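Local coordinates for iota-carrageenase (PDB 1H80), which hydrolyses the internal beta-1,4 linkages of iota-carrageenan, a sulfated galactan of red algal cell walls, with inversion of anomeric configuration, at residues 229-235 and 256-261; 250-254 and 418-422; 280-284 and 341-346; 404-410 and 436-441. One frame throughout, in Å; residues are numbered along the deposited sequence. Where two conformers were deposited one is given.

Contact 1 of 4, residues 229-235 and 256-261; sequences QGGIRNI and MKNGDV
N258 reaches across to the backbone of G231 and I232. Its CB lies 3.4 Å from I232 O. With CG anti to its own carbonyl carbon (chi1 -61°), the amide end comes up to the backbone of I232: CG lies 3.8 Å from I232 N, and OD1 accepts from I232 N at 2.8 Å, on a lone pair in the carbonyl plane. The same oxygen lies 3.1 Å from G231 CA, where a CB would collide with it and with M256 CG. ND2 turns the other way, to S347 O and T219 OG1. One residue on, G259 N donates to I232 O at 2.7 Å in a nearly straight bond (171° at the hydrogen), and I235 N donates to D260 O at 3.1 Å. R233 CG packs 3.6 Å from G259 N; its guanidinium curls back, NH1 bonding G230 O at 2.9 Å, while NE forms a salt bridge with D200. Two consecutive coils of the beta-helix are thus joined in parallel register, and the I235–V261 bridge starts the pairing of strands 231-243 and 261-269. I232 and V261 both rest on M217 of strand 216-218, and I235 on I202 and F204 of strand 202-210.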
# COMPACT_ATOMS: atom_id res chain seq x y z
N GLN A 229 12.46 -4.39 15.35
CA GLN A 229 12.34 -2.94 15.26
C GLN A 229 11.49 -2.61 14.05
O GLN A 229 11.46 -3.37 13.08
CB GLN A 229 13.72 -2.31 15.09
CG GLN A 229 14.68 -2.65 16.21
CD GLN A 229 16.08 -2.14 15.96
OE1 GLN A 229 16.50 -2.01 14.81
NE2 GLN A 229 16.81 -1.86 17.03
N GLY A 230 10.81 -1.48 14.10
CA GLY A 230 9.97 -1.08 12.99
C GLY A 230 8.53 -0.90 13.39
O GLY A 230 8.23 -0.50 14.52
N GLY A 231 7.63 -1.21 12.47
CA GLY A 231 6.21 -1.07 12.74
C GLY A 231 5.78 0.37 12.51
O GLY A 231 6.61 1.24 12.24
N ILE A 232 4.48 0.62 12.64
CA ILE A 232 3.96 1.96 12.43
C ILE A 232 3.23 2.47 13.66
O ILE A 232 2.58 1.72 14.38
CB ILE A 232 3.01 2.00 11.20
CG1 ILE A 232 1.71 1.23 11.48
CG2 ILE A 232 3.71 1.39 9.99
CD1 ILE A 232 0.73 1.25 10.30
N ARG A 233 3.38 3.77 13.91
CA ARG A 233 2.76 4.42 15.06
C ARG A 233 2.33 5.83 14.70
O ARG A 233 2.98 6.49 13.89
CB ARG A 233 3.76 4.52 16.22
CG ARG A 233 4.11 3.21 16.91
CD ARG A 233 5.50 3.32 17.52
NE ARG A 233 6.47 3.51 16.45
CZ ARG A 233 6.87 2.55 15.63
NH1 ARG A 233 6.39 1.32 15.77
NH2 ARG A 233 7.70 2.83 14.64
N ASN A 234 1.25 6.28 15.32
CA ASN A 234 0.73 7.62 15.10
C ASN A 234 0.55 7.92 13.62
O ASN A 234 1.08 8.89 13.08
CB ASN A 234 1.67 8.63 15.75
CG ASN A 234 1.87 8.34 17.22
OD1 ASN A 234 0.91 8.26 17.98
ND2 ASN A 234 3.13 8.18 17.63
N ILE A 235 -0.23 7.06 12.98
CA ILE A 235 -0.52 7.19 11.57
C ILE A 235 -1.91 7.79 11.42
O ILE A 235 -2.83 7.45 12.17
CB ILE A 235 -0.50 5.81 10.87
CG1 ILE A 235 0.88 5.16 11.06
CG2 ILE A 235 -0.86 5.96 9.40
CD1 ILE A 235 2.04 6.00 10.54
N MET A 256 4.44 -8.03 14.00
CA MET A 256 4.78 -6.73 14.57
C MET A 256 3.78 -6.05 15.50
O MET A 256 2.58 -6.07 15.26
CB MET A 256 5.11 -5.77 13.42
CG MET A 256 5.42 -4.33 13.82
SD MET A 256 6.87 -4.15 14.88
CE MET A 256 8.05 -5.12 13.96
N LYS A 257 4.31 -5.46 16.56
CA LYS A 257 3.49 -4.72 17.51
C LYS A 257 3.49 -3.27 17.05
O LYS A 257 4.49 -2.56 17.21
CB LYS A 257 4.07 -4.82 18.92
CG LYS A 257 3.32 -3.98 19.93
CD LYS A 257 3.85 -4.19 21.34
CE LYS A 257 3.07 -3.36 22.34
NZ LYS A 257 3.50 -3.63 23.74
N ASN A 258 2.38 -2.84 16.46
CA ASN A 258 2.25 -1.48 15.96
C ASN A 258 1.52 -0.58 16.93
O ASN A 258 0.95 -1.05 17.92
CB ASN A 258 1.51 -1.50 14.62
CG ASN A 258 2.24 -2.30 13.56
OD1 ASN A 258 3.24 -1.85 13.00
ND2 ASN A 258 1.76 -3.51 13.30
N GLY A 259 1.52 0.72 16.64
CA GLY A 259 0.86 1.69 17.48
C GLY A 259 -0.52 2.12 17.03
O GLY A 259 -1.28 1.33 16.46
N ASP A 260 -0.84 3.38 17.28
CA ASP A 260 -2.14 3.93 16.95
C ASP A 260 -2.29 4.38 15.51
O ASP A 260 -1.35 4.87 14.89
CB ASP A 260 -2.47 5.11 17.88
CG ASP A 260 -2.33 4.76 19.35
OD1 ASP A 260 -2.38 3.56 19.69
OD2 ASP A 260 -2.17 5.70 20.16
N VAL A 261 -3.51 4.21 15.00
CA VAL A 261 -3.84 4.60 13.64
C VAL A 261 -5.25 5.16 13.61
O VAL A 261 -6.16 4.59 14.21
CB VAL A 261 -3.80 3.39 12.66
CG1 VAL A 261 -4.15 3.85 11.25
CG2 VAL A 261 -2.42 2.74 12.68
O HOH W 1 5.09 -0.08 18.04
O HOH W 2 1.12 5.24 18.47

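Contact 2 of 4, residues 250-254 and 418-422; sequences MFGPH and DYDVK. With CA (calcium ion), chain E.
Y419 faces two ways: its backbone O binds calcium at 2.4 Å, while its ring runs inward to F251 and P253. No hydrogen bond joins the two segments. The phenol OH lies 3.4 Å from P253 CD and also close to F251 O, but at a poor angle for bonding; its hydrogen bond is instead with D278 O. CG of Y419 sits between the backbone N and the carbonyl carbon (chi1 68°), which sends the ring away from the metal. F251 CB meets that ring at its edge, near the ring plane, and P253 CG approaches Y419 CE1 to 3.7 Å. Farther along, V421 CG2 stands over one face of the F251 ring, 4.3 Å from the centroid and 23° off the normal, a CH-pi contact offset toward the rim; V421 CG1 touches F251 CE1 at 3.9 Å. With an alanine at Y419 the metal-binding carbonyl would remain, but a gap beside P253 and F251 would probably open and D278 O would lose this partner. On the metal side D418 is bidentate, OD1 at 2.8 Å and OD2 at 2.6 Å from the calcium, and D420 OD1, a water and T411 complete the site. F348 packs against both F251 and Y419. Apolar side chains such as F251 and V421, from different parallel sheets and meeting in the interior, are typical of the right-handed beta-helix.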
# COMPACT_ATOMS: atom_id res chain seq x y z
N MET A 250 -6.44 -1.73 4.97
CA MET A 250 -6.26 -3.05 5.55
C MET A 250 -5.21 -3.05 6.65
O MET A 250 -4.17 -2.40 6.54
CB MET A 250 -5.88 -4.05 4.46
CG MET A 250 -5.55 -5.43 4.97
SD MET A 250 -3.78 -5.61 5.28
CE MET A 250 -3.34 -6.69 3.92
N PHE A 251 -5.51 -3.77 7.73
CA PHE A 251 -4.60 -3.89 8.86
C PHE A 251 -4.19 -5.35 8.94
O PHE A 251 -5.04 -6.24 9.02
CB PHE A 251 -5.29 -3.49 10.17
CG PHE A 251 -5.73 -2.06 10.21
CD1 PHE A 251 -6.96 -1.68 9.68
CD2 PHE A 251 -4.91 -1.09 10.78
CE1 PHE A 251 -7.37 -0.35 9.72
CE2 PHE A 251 -5.31 0.24 10.82
CZ PHE A 251 -6.54 0.61 10.29
N GLY A 252 -2.89 -5.60 8.92
CA GLY A 252 -2.37 -6.95 9.01
C GLY A 252 -1.01 -6.82 9.67
O GLY A 252 -0.00 -6.70 8.98
N PRO A 253 -0.96 -6.85 11.01
CA PRO A 253 0.30 -6.72 11.74
C PRO A 253 1.28 -7.88 11.67
O PRO A 253 2.46 -7.71 12.00
CB PRO A 253 -0.17 -6.45 13.16
CG PRO A 253 -1.37 -7.34 13.26
CD PRO A 253 -2.08 -7.10 11.93
N HIS A 254 0.81 -9.04 11.24
CA HIS A 254 1.68 -10.21 11.18
C HIS A 254 2.31 -10.43 12.55
O HIS A 254 1.60 -10.72 13.51
CB HIS A 254 2.75 -10.04 10.10
CG HIS A 254 2.24 -10.24 8.71
ND1 HIS A 254 2.59 -11.33 7.93
CD2 HIS A 254 1.36 -9.52 7.97
CE1 HIS A 254 1.96 -11.26 6.77
NE2 HIS A 254 1.21 -10.18 6.77
N ASP A 418 -5.11 -10.11 20.75
CA ASP A 418 -6.07 -9.54 19.82
C ASP A 418 -5.98 -8.03 19.86
O ASP A 418 -5.55 -7.45 20.86
CB ASP A 418 -7.49 -9.99 20.20
CG ASP A 418 -8.56 -9.39 19.31
OD1 ASP A 418 -8.47 -9.57 18.08
OD2 ASP A 418 -9.49 -8.74 19.83
N TYR A 419 -6.37 -7.39 18.77
CA TYR A 419 -6.38 -5.94 18.72
C TYR A 419 -7.71 -5.57 18.11
O TYR A 419 -8.35 -6.40 17.46
CB TYR A 419 -5.20 -5.39 17.90
CG TYR A 419 -5.25 -5.67 16.42
CD1 TYR A 419 -4.82 -6.89 15.89
CD2 TYR A 419 -5.72 -4.70 15.53
CE1 TYR A 419 -4.86 -7.13 14.51
CE2 TYR A 419 -5.77 -4.93 14.17
CZ TYR A 419 -5.34 -6.14 13.66
OH TYR A 419 -5.39 -6.37 12.31
N ASP A 420 -8.14 -4.34 18.32
CA ASP A 420 -9.42 -3.92 17.78
C ASP A 420 -9.36 -2.74 16.84
O ASP A 420 -8.70 -1.74 17.11
CB ASP A 420 -10.40 -3.59 18.91
CG ASP A 420 -10.62 -4.75 19.86
OD1 ASP A 420 -10.81 -5.89 19.37
OD2 ASP A 420 -10.61 -4.52 21.08
N VAL A 421 -10.06 -2.87 15.73
CA VAL A 421 -10.16 -1.80 14.75
C VAL A 421 -11.60 -1.36 14.90
O VAL A 421 -12.52 -1.99 14.38
CB VAL A 421 -9.90 -2.32 13.32
CG1 VAL A 421 -10.17 -1.22 12.31
CG2 VAL A 421 -8.46 -2.80 13.20
N LYS A 422 -11.81 -0.28 15.64
CA LYS A 422 -13.15 0.24 15.87
C LYS A 422 -13.62 1.04 14.67
O LYS A 422 -12.92 1.94 14.20
CB LYS A 422 -13.17 1.11 17.13
CG LYS A 422 -12.84 0.36 18.42
CD LYS A 422 -13.15 1.22 19.64
CE LYS A 422 -13.04 0.43 20.94
NZ LYS A 422 -11.72 0.59 21.62
CA CA E . -10.42 -7.66 17.70
O HOH W 3 -11.66 -5.93 16.34

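Contact 3 of 4, residues 280-284 and 341-346; sequences GFVEL and YGIEPG
L284 and Y341 meet at the outer end of a contact between two segments, 280-284 leaving the beta-helix body and 341-346 leading back to it, that run roughly antiparallel, their end-to-end directions 155° apart. No hydrogen bond crosses between them. The buried end is close backbone packing: G280 CA makes a CA-H...O contact with G346 O at 3.5 Å, and a CB on G280 would run into that same oxygen. P345 CB lies 3.5 Å from G280 O. Next to it, V282 points into the opposite segment, CG2 against P345 CD at 3.6 Å, while its CG1 side faces I343, where the modelled separation is too short to be trusted. L334 of helix 331-340 packs on both V282 and P345. A glycine in place of V282 would probably open a gap beside P345 CD and L334. The rim is more open to solvent: E283 and E344 direct their CB atoms away from the opposite segment, and Y341 is exposed, yet L284 still packs closely on the tyrosine ring. With CG of L284 anti to the carbonyl carbon (chi1 -60°), the leucine reaches the tyrosine, where CD2 stands over the ring centre, 3.3 Å from the centroid and 6° off the normal.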
# COMPACT_ATOMS: atom_id res chain seq x y z
N GLY A 280 -3.18 -11.01 13.91
CA GLY A 280 -1.73 -11.05 13.92
C GLY A 280 -1.45 -12.53 14.08
O GLY A 280 -2.31 -13.27 14.57
N PHE A 281 -0.28 -12.99 13.65
CA PHE A 281 0.04 -14.40 13.79
C PHE A 281 1.54 -14.61 13.91
O PHE A 281 2.33 -13.72 13.60
CB PHE A 281 -0.50 -15.20 12.60
CG PHE A 281 0.06 -14.77 11.27
CD1 PHE A 281 -0.46 -13.66 10.62
CD2 PHE A 281 1.10 -15.48 10.68
CE1 PHE A 281 0.06 -13.25 9.39
CE2 PHE A 281 1.62 -15.08 9.45
CZ PHE A 281 1.10 -13.96 8.80
N VAL A 282 1.92 -15.80 14.36
CA VAL A 282 3.32 -16.12 14.53
C VAL A 282 3.72 -17.23 13.57
O VAL A 282 2.92 -18.10 13.24
CB VAL A 282 3.62 -16.58 15.97
CG1 VAL A 282 4.92 -15.98 16.41
CG2 VAL A 282 2.49 -16.16 16.90
N GLU A 283 4.97 -17.19 13.13
CA GLU A 283 5.49 -18.17 12.18
C GLU A 283 6.83 -18.73 12.64
O GLU A 283 7.74 -17.98 12.97
CB GLU A 283 5.65 -17.51 10.81
CG GLU A 283 5.13 -18.32 9.65
CD GLU A 283 5.27 -17.59 8.33
OE1 GLU A 283 6.42 -17.38 7.89
OE2 GLU A 283 4.24 -17.21 7.74
N LEU A 284 6.94 -20.06 12.66
CA LEU A 284 8.18 -20.71 13.06
C LEU A 284 8.92 -21.23 11.82
O LEU A 284 8.30 -21.79 10.91
CB LEU A 284 7.89 -21.88 14.01
CG LEU A 284 7.18 -21.53 15.32
CD1 LEU A 284 6.99 -22.79 16.15
CD2 LEU A 284 8.00 -20.51 16.09
N TYR A 341 9.77 -19.19 21.96
CA TYR A 341 10.46 -18.32 21.00
C TYR A 341 10.44 -16.85 21.38
O TYR A 341 11.18 -16.04 20.80
CB TYR A 341 9.85 -18.49 19.60
CG TYR A 341 10.12 -19.83 18.96
CD1 TYR A 341 9.36 -20.95 19.29
CD2 TYR A 341 11.13 -19.97 18.01
CE1 TYR A 341 9.60 -22.19 18.69
CE2 TYR A 341 11.38 -21.20 17.41
CZ TYR A 341 10.62 -22.30 17.75
OH TYR A 341 10.86 -23.52 17.15
N GLY A 342 9.62 -16.49 22.35
CA GLY A 342 9.54 -15.10 22.77
C GLY A 342 8.73 -14.26 21.77
O GLY A 342 8.45 -13.08 22.01
N ILE A 343 8.37 -14.87 20.64
CA ILE A 343 7.54 -14.16 19.65
C ILE A 343 6.07 -14.26 20.03
O ILE A 343 5.67 -15.12 20.84
CB ILE A 343 7.70 -14.73 18.23
CG1 ILE A 343 7.35 -16.21 18.10
CG2 ILE A 343 9.12 -14.59 17.68
CD1 ILE A 343 7.45 -16.72 16.66
N GLU A 344 5.29 -13.37 19.44
CA GLU A 344 3.84 -13.31 19.67
C GLU A 344 3.13 -12.62 18.51
O GLU A 344 3.73 -11.85 17.77
CB GLU A 344 3.56 -12.58 20.98
CG GLU A 344 3.41 -11.07 20.84
CD GLU A 344 2.81 -10.43 22.09
OE1 GLU A 344 1.54 -10.30 22.19
OE2 GLU A 344 3.59 -10.04 23.04
N PRO A 345 1.83 -12.91 18.33
CA PRO A 345 1.09 -12.29 17.23
C PRO A 345 1.16 -10.76 17.25
O PRO A 345 1.08 -10.13 18.31
CB PRO A 345 -0.34 -12.81 17.43
CG PRO A 345 -0.39 -13.17 18.88
CD PRO A 345 0.95 -13.78 19.13
N GLY A 346 1.32 -10.19 16.07
CA GLY A 346 1.39 -8.75 15.95
C GLY A 346 0.07 -8.11 16.33
O GLY A 346 -0.94 -8.79 16.51

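Contact 4 of 4, residues 404-410 and 436-441; sequences LAAVIDT and HKTIDT
Two neighbouring strands of a five-stranded parallel sheet pair here, 407-409 with 438-439, an edge strand of the sheet within this chain. V407 is matched with T438 and I408 with I439, CA to CA at 4.7 Å in both bridges. Three nearly straight bonds hold the pair: V407 N to K437 O, I439 N to V407 O at 2.9 Å, and D409 N to I439 O at 2.8 Å, the last with 174° at the hydrogen. K437 O is gripped twice, since A406 N also donates to it at 2.8 Å. CA-H...O contacts fill the steps between, T438 CA to V407 O and D440 CA to D409 O.

Parallel strands stacked coil on coil are the hallmark of the beta-helix, and I439 gives this step its apolar filling. Its CG1 is anti to the carbonyl carbon (chi1 -68°) and the chain then extends, which brings CG1 to 3.8 Å from A405 CB and CD1 alongside L404 CB at 4.2 Å. I408 lies on the same face as I439. On the other face T438 OG1 comes to 3.9 Å from V407 CB.

Beyond the paired residues, H436 packs its CB on L404 O, and a water links that oxygen to H436 N; the imidazole NE2 bonds Y373 O. At the far end D409 OD1 is hydrogen-bonded to T411 OG1, a ligand of the nearby calcium, while D440 OD1 takes N442 N. The 404-410 segment is paired on its other side with 272-277, through backbone bonds of L404, A405, A406 and I408.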
# COMPACT_ATOMS: atom_id res chain seq x y z
N LEU A 404 -18.24 -8.41 -0.86
CA LEU A 404 -18.72 -9.28 0.21
C LEU A 404 -19.24 -8.58 1.46
O LEU A 404 -20.15 -9.09 2.12
CB LEU A 404 -17.62 -10.26 0.61
CG LEU A 404 -17.48 -11.49 -0.30
CD1 LEU A 404 -16.21 -12.24 0.04
CD2 LEU A 404 -18.70 -12.38 -0.12
N ALA A 405 -18.69 -7.42 1.78
CA ALA A 405 -19.12 -6.72 2.98
C ALA A 405 -18.58 -5.30 3.01
O ALA A 405 -17.85 -4.89 2.12
CB ALA A 405 -18.64 -7.46 4.22
N ALA A 406 -18.95 -4.57 4.06
CA ALA A 406 -18.45 -3.21 4.23
C ALA A 406 -17.16 -3.34 5.02
O ALA A 406 -16.16 -2.68 4.74
CB ALA A 406 -19.45 -2.37 5.00
N VAL A 407 -17.18 -4.23 6.01
CA VAL A 407 -16.03 -4.45 6.87
C VAL A 407 -15.76 -5.93 7.12
O VAL A 407 -16.68 -6.72 7.32
CB VAL A 407 -16.25 -3.78 8.24
CG1 VAL A 407 -15.08 -4.09 9.18
CG2 VAL A 407 -16.41 -2.28 8.06
N ILE A 408 -14.49 -6.30 7.07
CA ILE A 408 -14.07 -7.66 7.34
C ILE A 408 -13.09 -7.55 8.50
O ILE A 408 -12.12 -6.79 8.44
CB ILE A 408 -13.37 -8.31 6.14
CG1 ILE A 408 -14.38 -8.49 4.99
CG2 ILE A 408 -12.81 -9.68 6.54
CD1 ILE A 408 -13.79 -9.10 3.74
N ASP A 409 -13.38 -8.27 9.58
CA ASP A 409 -12.52 -8.25 10.75
C ASP A 409 -12.33 -9.68 11.22
O ASP A 409 -13.22 -10.25 11.85
CB ASP A 409 -13.16 -7.44 11.87
CG ASP A 409 -12.26 -7.30 13.09
OD1 ASP A 409 -11.44 -8.22 13.33
OD2 ASP A 409 -12.36 -6.29 13.81
N THR A 410 -11.17 -10.26 10.92
CA THR A 410 -10.90 -11.63 11.31
C THR A 410 -9.96 -11.72 12.52
O THR A 410 -9.26 -12.71 12.69
CB THR A 410 -10.30 -12.44 10.14
OG1 THR A 410 -9.12 -11.81 9.66
CG2 THR A 410 -11.32 -12.56 9.01
N HIS A 436 -23.63 -9.50 3.75
CA HIS A 436 -23.02 -9.17 5.04
C HIS A 436 -22.66 -7.70 5.14
O HIS A 436 -22.32 -7.06 4.15
CB HIS A 436 -21.73 -9.97 5.22
CG HIS A 436 -21.91 -11.45 5.14
ND1 HIS A 436 -22.53 -12.18 6.13
CD2 HIS A 436 -21.54 -12.34 4.19
CE1 HIS A 436 -22.54 -13.45 5.79
NE2 HIS A 436 -21.94 -13.58 4.62
N LYS A 437 -22.72 -7.16 6.36
CA LYS A 437 -22.32 -5.78 6.58
C LYS A 437 -20.91 -5.91 7.13
O LYS A 437 -19.95 -5.36 6.59
CB LYS A 437 -23.23 -5.09 7.59
CG LYS A 437 -22.79 -3.66 7.87
CD LYS A 437 -23.69 -2.97 8.89
CE LYS A 437 -23.19 -1.56 9.18
NZ LYS A 437 -24.03 -0.85 10.19
N THR A 438 -20.79 -6.66 8.22
CA THR A 438 -19.49 -6.91 8.84
C THR A 438 -19.29 -8.41 8.95
O THR A 438 -20.13 -9.13 9.48
CB THR A 438 -19.39 -6.31 10.27
OG1 THR A 438 -19.44 -4.87 10.19
CG2 THR A 438 -18.08 -6.72 10.93
N ILE A 439 -18.18 -8.89 8.41
CA ILE A 439 -17.84 -10.30 8.47
C ILE A 439 -16.78 -10.41 9.56
O ILE A 439 -15.75 -9.74 9.49
CB ILE A 439 -17.25 -10.81 7.14
CG1 ILE A 439 -18.33 -10.79 6.06
CG2 ILE A 439 -16.70 -12.22 7.33
CD1 ILE A 439 -17.82 -11.17 4.69
N ASP A 440 -17.05 -11.24 10.56
CA ASP A 440 -16.10 -11.43 11.65
C ASP A 440 -15.90 -12.92 11.91
O ASP A 440 -16.31 -13.75 11.10
CB ASP A 440 -16.58 -10.72 12.92
CG ASP A 440 -18.02 -11.04 13.26
OD1 ASP A 440 -18.40 -12.22 13.20
OD2 ASP A 440 -18.77 -10.10 13.61
N THR A 441 -15.28 -13.25 13.03
CA THR A 441 -15.03 -14.65 13.36
C THR A 441 -16.29 -15.45 13.67
O THR A 441 -16.27 -16.67 13.64
CB THR A 441 -14.07 -14.76 14.56
OG1 THR A 441 -14.67 -14.13 15.71
CG2 THR A 441 -12.75 -14.07 14.25
O HOH W 4 -22.22 -10.43 1.30
O HOH W 5 -13.25 -10.86 14.42

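In the fold
Contacts 1, 2 and 4 all involve the beta-helix, and contact 3 lies on a projection from it. Contacts 1 and 2 have centres 11 Å apart and touch directly: V261 CG1 packs on F251 CE2 at 3.8 Å, and N258 ND2 lies 3.5 Å from P253 CB. Contact 2 also meets contact 3, 14 Å away between centres, where H254 O lies 2.6 Å from G346 N and 3.0 Å from F281 N, probably hydrogen bonds. The calcium bound by D418, Y419 and D420 also lies near contact 4: the D409 side chain is about 5 Å away and bonds T411, another ligand. Centre to centre, contact 4 is 13 Å from contact 2 and 24 Å from contact 1.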